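Local coordinates for protein leucyl-tRNA synthetase subunit alpha (Aquifex aeolicus, PDB 3O0A) that probably hydrolyses mischarged tRNA(Leu) through the CP1 editing domain described here, while the full synthetase charges tRNA(Leu) with leucine, at residues A[4-15]-A[36-47]; A[140-148]-A[158-166]. One frame throughout, in Å; residues are numbered along the deposited sequence.

The two contacts come in series along the chain: interaction 1 (4-15 with 36-47) is complete before the chain reaches interaction 2 (140-148 with 158-166). Their centres lie about 17 Å apart. Interaction 1 pairs two strands of an antiparallel sheet of three, in which 6-13 runs between 37-44 and 211-213. Interaction 2 lies just beyond strand 138-141, the edge of a mixed sheet, and meets a segment whose strand 164-165 pairs with 182-183. M140 packs between the two larger sheets, its CB on the F10 ring and its CE near T44 OG1 and R46 O. The CP1 hydrolytic domain thus illustrates how one side chain can bring separate sheets into contact.

Interaction 1 (A[4-15]-A[36-47]); sequences EGALIRFYVEIE and KRIYIDVFTTRP
R37 lays its guanidinium flat on the ring of Y11, planes 12° apart and centres 3.8 Å apart, a cation-pi stack. Its chain, extended from CG to NE, runs over the same ring, with CD in CH-pi contact. The Y11 chi1 of 52° sets the ring against this guanidinium and beside Y39. R37 NH1 also donates, in the guanidinium plane, to Y39 OH at 2.9 Å; E35 is a further partner of that hydroxyl. Y39 and Y11 point the same way, their rings oblique. Over the Y39 ring, the R9 guanidinium stands nearly upright (86°), CZ 4.5 Å from the centroid. The D41 carboxylate lies over the face of this guanidinium, an attraction of charges with no N-H aimed at OD1, whose modelled place is doubtful. The face carrying A6, I8, F10, V12, I38, I40 and V42 is mostly apolar: F10 CE1 meets V42 CG2 at 3.7 Å, and V12 CG2 presses tightly against I40 CD1 at 3.5 Å. Helices 64-74 and 194-207 cover this side. Nine backbone hydrogen bonds, that from F10 N to I40 O weak, complete an antiparallel strand pair joined through helix 26-35 rather than a tight hairpin, with 6-13 the middle strand of its sheet.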
loop_
_atom_site.group_PDB
_atom_site.type_symbol
_atom_site.label_atom_id
_atom_site.label_comp_id
_atom_site.label_asym_id
_atom_site.label_seq_id
_atom_site.Cartn_x
_atom_site.Cartn_y
_atom_site.Cartn_z
ATOM N N GLU A 4 5.120 10.112 14.798
ATOM C CA GLU A 4 5.937 10.737 13.722
ATOM C C GLU A 4 5.952 9.828 12.498
ATOM O O GLU A 4 6.144 8.612 12.603
ATOM C CB GLU A 4 7.364 11.028 14.216
ATOM C CG GLU A 4 8.326 11.588 13.158
ATOM C CD GLU A 4 7.992 13.006 12.724
ATOM O OE1 GLU A 4 8.271 13.942 13.500
ATOM O OE2 GLU A 4 7.465 13.184 11.600
ATOM N N GLY A 5 5.720 10.432 11.344
ATOM C CA GLY A 5 5.722 9.719 10.078
ATOM C C GLY A 5 5.200 10.628 8.988
ATOM O O GLY A 5 5.325 11.861 9.072
ATOM N N ALA A 6 4.618 10.023 7.962
ATOM C CA ALA A 6 4.121 10.774 6.826
ATOM C C ALA A 6 2.811 10.185 6.346
ATOM O O ALA A 6 2.615 8.975 6.399
ATOM C CB ALA A 6 5.136 10.752 5.697
ATOM N N LEU A 7 1.923 11.048 5.879
ATOM C CA LEU A 7 0.816 10.588 5.046
ATOM C C LEU A 7 1.340 10.627 3.616
ATOM O O LEU A 7 1.967 11.609 3.220
ATOM C CB LEU A 7 -0.397 11.507 5.193
ATOM C CG LEU A 7 -1.183 11.420 6.505
ATOM C CD1 LEU A 7 -2.059 12.650 6.667
ATOM C CD2 LEU A 7 -2.025 10.151 6.545
ATOM N N ILE A 8 1.104 9.564 2.857
ATOM C CA ILE A 8 1.524 9.510 1.460
ATOM C C ILE A 8 0.304 9.190 0.610
ATOM O O ILE A 8 -0.458 8.271 0.933
ATOM C CB ILE A 8 2.640 8.485 1.230
ATOM C CG1 ILE A 8 3.863 8.857 2.084
ATOM C CG2 ILE A 8 3.018 8.421 -0.281
ATOM C CD1 ILE A 8 5.053 7.911 1.970
ATOM N N ARG A 9 0.114 9.982 -0.443
ATOM C CA ARG A 9 -1.057 9.853 -1.307
ATOM C C ARG A 9 -0.758 8.935 -2.490
ATOM O O ARG A 9 -0.273 9.377 -3.530
ATOM C CB ARG A 9 -1.559 11.233 -1.779
ATOM C CG ARG A 9 -1.825 12.208 -0.634
ATOM C CD ARG A 9 -2.833 13.273 -1.016
ATOM N NE ARG A 9 -4.152 12.702 -1.331
ATOM C CZ ARG A 9 -5.270 12.890 -0.626
ATOM N NH1 ARG A 9 -5.266 13.615 0.487
ATOM N NH2 ARG A 9 -6.411 12.334 -1.033
ATOM N N PHE A 10 -1.002 7.641 -2.312
ATOM C CA PHE A 10 -1.047 6.737 -3.461
ATOM C C PHE A 10 -2.339 7.029 -4.226
ATOM O O PHE A 10 -3.249 7.646 -3.679
ATOM C CB PHE A 10 -0.977 5.277 -2.992
ATOM C CG PHE A 10 0.399 4.872 -2.537
ATOM C CD1 PHE A 10 0.925 5.355 -1.334
ATOM C CD2 PHE A 10 1.183 4.036 -3.330
ATOM C CE1 PHE A 10 2.216 4.994 -0.921
ATOM C CE2 PHE A 10 2.469 3.671 -2.922
ATOM C CZ PHE A 10 2.981 4.149 -1.704
ATOM N N TYR A 11 -2.414 6.607 -5.485
ATOM C CA TYR A 11 -3.657 6.790 -6.230
ATOM C C TYR A 11 -3.820 5.772 -7.330
ATOM O O TYR A 11 -2.854 5.369 -7.969
ATOM C CB TYR A 11 -3.755 8.218 -6.804
ATOM C CG TYR A 11 -2.551 8.665 -7.606
ATOM C CD1 TYR A 11 -1.476 9.311 -6.983
ATOM C CD2 TYR A 11 -2.475 8.443 -8.987
ATOM C CE1 TYR A 11 -0.356 9.736 -7.705
ATOM C CE2 TYR A 11 -1.338 8.862 -9.735
ATOM C CZ TYR A 11 -0.290 9.503 -9.078
ATOM O OH TYR A 11 0.828 9.925 -9.775
ATOM N N VAL A 12 -5.061 5.367 -7.551
ATOM C CA VAL A 12 -5.387 4.539 -8.701
ATOM C C VAL A 12 -5.764 5.471 -9.840
ATOM O O VAL A 12 -6.724 6.246 -9.731
ATOM C CB VAL A 12 -6.542 3.565 -8.385
ATOM C CG1 VAL A 12 -6.924 2.780 -9.616
ATOM C CG2 VAL A 12 -6.161 2.626 -7.242
ATOM N N GLU A 13 -4.981 5.411 -10.918
ATOM C CA GLU A 13 -5.296 6.164 -12.129
ATOM C C GLU A 13 -6.448 5.502 -12.869
ATOM O O GLU A 13 -6.452 4.280 -13.060
ATOM C CB GLU A 13 -4.084 6.222 -13.049
ATOM C CG GLU A 13 -2.908 6.974 -12.462
ATOM C CD GLU A 13 -1.697 6.891 -13.361
ATOM O OE1 GLU A 13 -1.886 6.910 -14.596
ATOM O OE2 GLU A 13 -0.567 6.753 -12.844
ATOM N N ILE A 14 -7.422 6.313 -13.270
ATOM C CA ILE A 14 -8.577 5.825 -14.029
ATOM C C ILE A 14 -8.725 6.660 -15.298
ATOM O O ILE A 14 -9.204 7.799 -15.248
ATOM C CB ILE A 14 -9.880 5.884 -13.186
ATOM C CG1 ILE A 14 -9.779 5.025 -11.909
ATOM C CG2 ILE A 14 -11.100 5.491 -14.030
ATOM C CD1 ILE A 14 -9.674 3.538 -12.163
ATOM N N GLU A 15 -8.311 6.065 -16.415
ATOM C CA GLU A 15 -8.218 6.721 -17.727
ATOM C C GLU A 15 -9.588 7.039 -18.334
ATOM O O GLU A 15 -9.753 8.042 -19.044
ATOM C CB GLU A 15 -7.399 5.825 -18.668
ATOM C CG GLU A 15 -7.311 6.273 -20.123
ATOM C CD GLU A 15 -6.466 7.525 -20.311
ATOM O OE1 GLU A 15 -5.422 7.660 -19.630
ATOM O OE2 GLU A 15 -6.849 8.372 -21.146
ATOM N N LYS A 36 -8.893 12.159 -12.668
ATOM C CA LYS A 36 -8.794 10.787 -13.186
ATOM C C LYS A 36 -8.010 9.912 -12.196
ATOM O O LYS A 36 -7.150 9.106 -12.583
ATOM C CB LYS A 36 -8.205 10.759 -14.600
ATOM C CG LYS A 36 -9.189 11.251 -15.679
ATOM C CD LYS A 36 -8.583 11.123 -17.068
ATOM C CE LYS A 36 -9.645 11.275 -18.149
ATOM N NZ LYS A 36 -9.062 11.282 -19.527
ATOM N N ARG A 37 -8.325 10.107 -10.914
ATOM C CA ARG A 37 -7.671 9.389 -9.808
ATOM C C ARG A 37 -8.645 9.040 -8.706
ATOM O O ARG A 37 -9.597 9.785 -8.468
ATOM C CB ARG A 37 -6.588 10.262 -9.173
ATOM C CG ARG A 37 -5.412 10.532 -10.056
ATOM C CD ARG A 37 -4.479 11.513 -9.382
ATOM N NE ARG A 37 -3.323 11.728 -10.241
ATOM C CZ ARG A 37 -2.245 12.430 -9.911
ATOM N NH1 ARG A 37 -2.155 13.018 -8.728
ATOM N NH2 ARG A 37 -1.254 12.543 -10.786
ATOM N N ILE A 38 -8.380 7.918 -8.034
ATOM C CA ILE A 38 -8.983 7.604 -6.736
ATOM C C ILE A 38 -7.842 7.510 -5.747
ATOM O O ILE A 38 -6.969 6.664 -5.888
ATOM C CB ILE A 38 -9.790 6.282 -6.750
ATOM C CG1 ILE A 38 -10.946 6.361 -7.777
ATOM C CG2 ILE A 38 -10.302 5.939 -5.324
ATOM C CD1 ILE A 38 -12.087 7.295 -7.424
ATOM N N TYR A 39 -7.815 8.412 -4.773
ATOM C CA TYR A 39 -6.676 8.454 -3.857
ATOM C C TYR A 39 -6.765 7.395 -2.772
ATOM O O TYR A 39 -7.839 7.176 -2.208
ATOM C CB TYR A 39 -6.554 9.833 -3.221
ATOM C CG TYR A 39 -5.946 10.853 -4.159
ATOM C CD1 TYR A 39 -4.565 10.865 -4.396
ATOM C CD2 TYR A 39 -6.732 11.798 -4.804
ATOM C CE1 TYR A 39 -3.984 11.802 -5.243
ATOM C CE2 TYR A 39 -6.154 12.743 -5.663
ATOM C CZ TYR A 39 -4.782 12.731 -5.877
ATOM O OH TYR A 39 -4.192 13.645 -6.718
ATOM N N ILE A 40 -5.616 6.790 -2.465
ATOM C CA ILE A 40 -5.485 5.914 -1.299
ATOM C C ILE A 40 -4.415 6.518 -0.409
ATOM O O ILE A 40 -3.220 6.338 -0.645
ATOM C CB ILE A 40 -5.085 4.485 -1.722
ATOM C CG1 ILE A 40 -6.092 3.936 -2.738
ATOM C CG2 ILE A 40 -4.982 3.541 -0.517
ATOM C CD1 ILE A 40 -5.767 4.255 -4.170
ATOM N N ASP A 41 -4.851 7.228 0.618
ATOM C CA ASP A 41 -3.901 7.845 1.535
ATOM C C ASP A 41 -3.410 6.789 2.518
ATOM O O ASP A 41 -4.210 6.045 3.105
ATOM C CB ASP A 41 -4.542 8.984 2.317
ATOM C CG ASP A 41 -4.928 10.171 1.447
ATOM O OD1 ASP A 41 -4.396 10.321 0.322
ATOM O OD2 ASP A 41 -5.770 10.968 1.925
ATOM N N VAL A 42 -2.096 6.719 2.692
ATOM C CA VAL A 42 -1.524 5.773 3.642
ATOM C C VAL A 42 -0.746 6.547 4.698
ATOM O O VAL A 42 -0.127 7.552 4.400
ATOM C CB VAL A 42 -0.636 4.661 2.965
ATOM C CG1 VAL A 42 -1.380 3.954 1.824
ATOM C CG2 VAL A 42 0.700 5.196 2.463
ATOM N N PHE A 43 -0.803 6.088 5.940
ATOM C CA PHE A 43 0.132 6.585 6.935
ATOM C C PHE A 43 1.311 5.629 7.098
ATOM O O PHE A 43 1.131 4.424 7.171
ATOM C CB PHE A 43 -0.539 6.835 8.282
ATOM C CG PHE A 43 0.438 7.206 9.361
ATOM C CD1 PHE A 43 0.968 8.493 9.429
ATOM C CD2 PHE A 43 0.870 6.251 10.276
ATOM C CE1 PHE A 43 1.902 8.825 10.415
ATOM C CE2 PHE A 43 1.798 6.577 11.260
ATOM C CZ PHE A 43 2.313 7.862 11.323
ATOM N N THR A 44 2.520 6.174 7.155
ATOM C CA THR A 44 3.713 5.350 7.389
ATOM C C THR A 44 4.706 6.031 8.313
ATOM O O THR A 44 4.903 7.232 8.221
ATOM C CB THR A 44 4.440 4.961 6.055
ATOM O OG1 THR A 44 5.588 4.149 6.353
ATOM C CG2 THR A 44 4.875 6.189 5.258
ATOM N N THR A 45 5.338 5.258 9.195
ATOM C CA THR A 45 6.459 5.769 9.987
ATOM C C THR A 45 7.775 5.501 9.255
ATOM O O THR A 45 8.854 5.792 9.776
ATOM C CB THR A 45 6.510 5.141 11.400
ATOM O OG1 THR A 45 6.675 3.721 11.289
ATOM C CG2 THR A 45 5.221 5.445 12.154
ATOM N N ARG A 46 7.665 4.946 8.047
ATOM C CA ARG A 46 8.829 4.601 7.228
ATOM C C ARG A 46 8.791 5.220 5.820
ATOM O O ARG A 46 8.886 4.504 4.816
ATOM C CB ARG A 46 8.997 3.079 7.149
ATOM C CG ARG A 46 9.401 2.393 8.480
ATOM C CD ARG A 46 10.705 2.927 9.070
ATOM N NE ARG A 46 11.852 2.818 8.167
ATOM C CZ ARG A 46 12.594 1.723 7.995
ATOM N NH1 ARG A 46 12.319 0.595 8.651
ATOM N NH2 ARG A 46 13.624 1.754 7.156
ATOM N N PRO A 47 8.683 6.559 5.736
ATOM C CA PRO A 47 8.627 7.159 4.406
ATOM C C PRO A 47 9.945 6.988 3.632
ATOM O O PRO A 47 9.953 7.096 2.406
ATOM C CB PRO A 47 8.327 8.628 4.712
ATOM C CG PRO A 47 8.937 8.856 6.061
ATOM C CD PRO A 47 8.642 7.584 6.796
#

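Interaction 2 (A[140-148]-A[158-166]); sequences MCVPAHDQR and LPIKVVVKP
H145 drives its imidazole against V163 and V164, and here the contact is at its tightest. V163 N donates to H145 NE2 at 3.0 Å, nearly straight (167°) and in the ring plane, while V163 CG2 sits 3.6 Å from H145 CD2. V164 CB covers one face of the ring, 4.0 Å from its centroid, and A144 CB lies against the opposite face. With CG set beside the backbone N (chi1 -53°), the ring slots between these two groups, and its ND1 is hydrogen-bonded to Y177 O, so both nitrogens are held and rotation is restrained. An alanine here would probably leave V163 N and Y177 O without their imidazole partner and open a gap between V164 CB and A144 CB. Residues V142 to D146 form the turn that carries strand 138-141 into helix 147-156 of the editing domain, with D146 as the N-cap, its OD1 hydrogen-bonded to D149 N; this turn probably borders the hydrolytic pocket. Toward P159 and I160 the contact opens to solvent. I160 meets its partners more loosely, CG2 at 3.8 Å from A144 CB and CG1 at 4.2 Å from P143 CB. The one close touch there is P143 CG, 3.4 Å from P159 O, which is hydrogen-bonded to T54 OG1. Between the two segments a water bridges the backbone, accepting from A144 N at 3.2 Å and from K161 N at 3.0 Å.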
loop_
_atom_site.group_PDB
_atom_site.type_symbol
_atom_site.label_atom_id
_atom_site.label_comp_id
_atom_site.label_asym_id
_atom_site.label_seq_id
_atom_site.Cartn_x
_atom_site.Cartn_y
_atom_site.Cartn_z
ATOM N N MET A 140 1.133 1.217 2.829
ATOM C CA MET A 140 2.047 0.767 1.793
ATOM C C MET A 140 2.843 -0.411 2.324
ATOM O O MET A 140 3.242 -0.445 3.503
ATOM C CB MET A 140 2.966 1.887 1.322
ATOM C CG MET A 140 4.015 2.303 2.335
ATOM S SD MET A 140 4.917 3.715 1.686
ATOM C CE MET A 140 6.337 3.647 2.777
ATOM N N CYS A 141 3.049 -1.401 1.463
ATOM C CA CYS A 141 3.720 -2.606 1.898
ATOM C C CYS A 141 5.093 -2.753 1.261
ATOM O O CYS A 141 5.239 -2.712 0.043
ATOM C CB CYS A 141 2.836 -3.825 1.640
ATOM S SG CYS A 141 1.236 -3.696 2.479
ATOM N N VAL A 142 6.088 -2.926 2.123
ATOM C CA VAL A 142 7.489 -2.940 1.738
ATOM C C VAL A 142 8.064 -4.241 2.324
ATOM O O VAL A 142 8.667 -4.241 3.406
ATOM C CB VAL A 142 8.232 -1.693 2.272
ATOM C CG1 VAL A 142 9.705 -1.667 1.810
ATOM C CG2 VAL A 142 7.502 -0.407 1.833
ATOM N N PRO A 143 7.854 -5.366 1.617
ATOM C CA PRO A 143 8.276 -6.656 2.168
ATOM C C PRO A 143 9.763 -6.759 2.498
ATOM O O PRO A 143 10.128 -7.518 3.394
ATOM C CB PRO A 143 7.922 -7.671 1.074
ATOM C CG PRO A 143 7.106 -6.968 0.092
ATOM C CD PRO A 143 7.206 -5.491 0.298
ATOM N N ALA A 144 10.610 -6.017 1.785
ATOM C CA ALA A 144 12.044 -6.008 2.090
ATOM C C ALA A 144 12.358 -5.505 3.503
ATOM O O ALA A 144 13.380 -5.883 4.080
ATOM C CB ALA A 144 12.807 -5.192 1.051
ATOM N N HIS A 145 11.488 -4.662 4.062
ATOM C CA HIS A 145 11.813 -3.921 5.288
ATOM C C HIS A 145 10.735 -3.937 6.366
ATOM O O HIS A 145 10.856 -3.243 7.382
ATOM C CB HIS A 145 12.194 -2.480 4.911
ATOM C CG HIS A 145 13.261 -2.419 3.867
ATOM N ND1 HIS A 145 14.521 -2.940 4.071
ATOM C CD2 HIS A 145 13.250 -1.944 2.599
ATOM C CE1 HIS A 145 15.243 -2.778 2.978
ATOM N NE2 HIS A 145 14.497 -2.172 2.072
ATOM N N ASP A 146 9.682 -4.722 6.144
ATOM C CA ASP A 146 8.612 -4.879 7.123
ATOM C C ASP A 146 8.296 -6.378 7.212
ATOM O O ASP A 146 7.919 -7.002 6.213
ATOM C CB ASP A 146 7.389 -4.044 6.708
ATOM C CG ASP A 146 6.252 -4.060 7.747
ATOM O OD1 ASP A 146 5.752 -5.149 8.098
ATOM O OD2 ASP A 146 5.814 -2.963 8.169
ATOM N N GLN A 147 8.499 -6.949 8.400
ATOM C CA GLN A 147 8.326 -8.384 8.613
ATOM C C GLN A 147 6.912 -8.879 8.329
ATOM O O GLN A 147 6.744 -9.940 7.725
ATOM C CB GLN A 147 8.778 -8.804 10.019
ATOM C CG GLN A 147 8.787 -10.316 10.228
ATOM C CD GLN A 147 9.722 -11.052 9.274
ATOM O OE1 GLN A 147 10.748 -10.520 8.850
ATOM N NE2 GLN A 147 9.374 -12.292 8.950
ATOM N N ARG A 148 5.906 -8.120 8.767
ATOM C CA ARG A 148 4.503 -8.457 8.488
ATOM C C ARG A 148 4.277 -8.499 6.970
ATOM O O ARG A 148 3.652 -9.427 6.457
ATOM C CB ARG A 148 3.542 -7.447 9.140
ATOM C CG ARG A 148 3.810 -7.133 10.615
ATOM C CD ARG A 148 3.102 -8.122 11.528
ATOM N NE ARG A 148 3.070 -7.675 12.921
ATOM C CZ ARG A 148 3.923 -8.063 13.869
ATOM N NH1 ARG A 148 4.901 -8.920 13.587
ATOM N NH2 ARG A 148 3.799 -7.600 15.114
ATOM N N LEU A 158 4.268 -12.015 -3.896
ATOM C CA LEU A 158 4.443 -10.599 -4.238
ATOM C C LEU A 158 5.929 -10.184 -4.238
ATOM O O LEU A 158 6.725 -10.761 -3.498
ATOM C CB LEU A 158 3.598 -9.725 -3.299
ATOM C CG LEU A 158 2.084 -10.021 -3.357
ATOM C CD1 LEU A 158 1.343 -9.430 -2.173
ATOM C CD2 LEU A 158 1.463 -9.547 -4.680
ATOM N N PRO A 159 6.304 -9.208 -5.097
ATOM C CA PRO A 159 7.687 -8.769 -5.256
ATOM C C PRO A 159 8.331 -8.202 -3.995
ATOM O O PRO A 159 7.673 -7.537 -3.188
ATOM C CB PRO A 159 7.586 -7.678 -6.326
ATOM C CG PRO A 159 6.352 -7.989 -7.063
ATOM C CD PRO A 159 5.415 -8.480 -6.019
ATOM N N ILE A 160 9.622 -8.483 -3.844
ATOM C CA ILE A 160 10.421 -7.926 -2.769
ATOM C C ILE A 160 11.405 -6.962 -3.428
ATOM O O ILE A 160 12.108 -7.331 -4.371
ATOM C CB ILE A 160 11.157 -9.026 -1.961
ATOM C CG1 ILE A 160 10.179 -10.131 -1.543
ATOM C CG2 ILE A 160 11.850 -8.420 -0.737
ATOM C CD1 ILE A 160 10.850 -11.452 -1.122
ATOM N N LYS A 161 11.430 -5.719 -2.949
ATOM C CA LYS A 161 12.302 -4.689 -3.515
ATOM C C LYS A 161 13.110 -4.009 -2.411
ATOM O O LYS A 161 12.548 -3.358 -1.532
ATOM C CB LYS A 161 11.467 -3.659 -4.284
ATOM C CG LYS A 161 12.252 -2.528 -4.944
ATOM C CD LYS A 161 11.262 -1.625 -5.665
ATOM C CE LYS A 161 11.932 -0.511 -6.427
ATOM N NZ LYS A 161 10.875 0.372 -7.009
ATOM N N VAL A 162 14.427 -4.171 -2.456
ATOM C CA VAL A 162 15.301 -3.572 -1.446
ATOM C C VAL A 162 15.514 -2.084 -1.716
ATOM O O VAL A 162 15.878 -1.703 -2.830
ATOM C CB VAL A 162 16.668 -4.295 -1.361
ATOM C CG1 VAL A 162 17.533 -3.671 -0.267
ATOM C CG2 VAL A 162 16.461 -5.785 -1.095
ATOM N N VAL A 163 15.270 -1.256 -0.698
ATOM C CA VAL A 163 15.529 0.191 -0.790
ATOM C C VAL A 163 16.389 0.765 0.341
ATOM O O VAL A 163 16.875 1.878 0.229
ATOM C CB VAL A 163 14.228 1.031 -0.934
ATOM C CG1 VAL A 163 13.609 0.814 -2.299
ATOM C CG2 VAL A 163 13.239 0.723 0.193
ATOM N N VAL A 164 16.553 0.009 1.421
ATOM C CA VAL A 164 17.425 0.400 2.526
ATOM C C VAL A 164 18.484 -0.683 2.666
ATOM O O VAL A 164 18.197 -1.799 3.100
ATOM C CB VAL A 164 16.653 0.584 3.862
ATOM C CG1 VAL A 164 17.618 0.913 5.002
ATOM C CG2 VAL A 164 15.591 1.687 3.732
ATOM N N LYS A 165 19.707 -0.357 2.274
ATOM C CA LYS A 165 20.780 -1.336 2.302
ATOM C C LYS A 165 21.537 -1.310 3.627
ATOM O O LYS A 165 22.095 -0.276 3.994
ATOM C CB LYS A 165 21.733 -1.119 1.131
ATOM C CG LYS A 165 21.368 -1.927 -0.106
ATOM C CD LYS A 165 22.593 -2.149 -0.984
ATOM C CE LYS A 165 22.217 -2.799 -2.307
ATOM N NZ LYS A 165 23.371 -2.777 -3.260
ATOM N N PRO A 166 21.544 -2.448 4.352
ATOM C CA PRO A 166 22.376 -2.570 5.545
ATOM C C PRO A 166 23.852 -2.653 5.161
ATOM O O PRO A 166 24.184 -3.030 4.033
ATOM C CB PRO A 166 21.903 -3.887 6.174
ATOM C CG PRO A 166 21.354 -4.670 5.050
ATOM C CD PRO A 166 20.766 -3.676 4.095
HETATM O O HOH W 1 10.062 -4.216 -0.746
#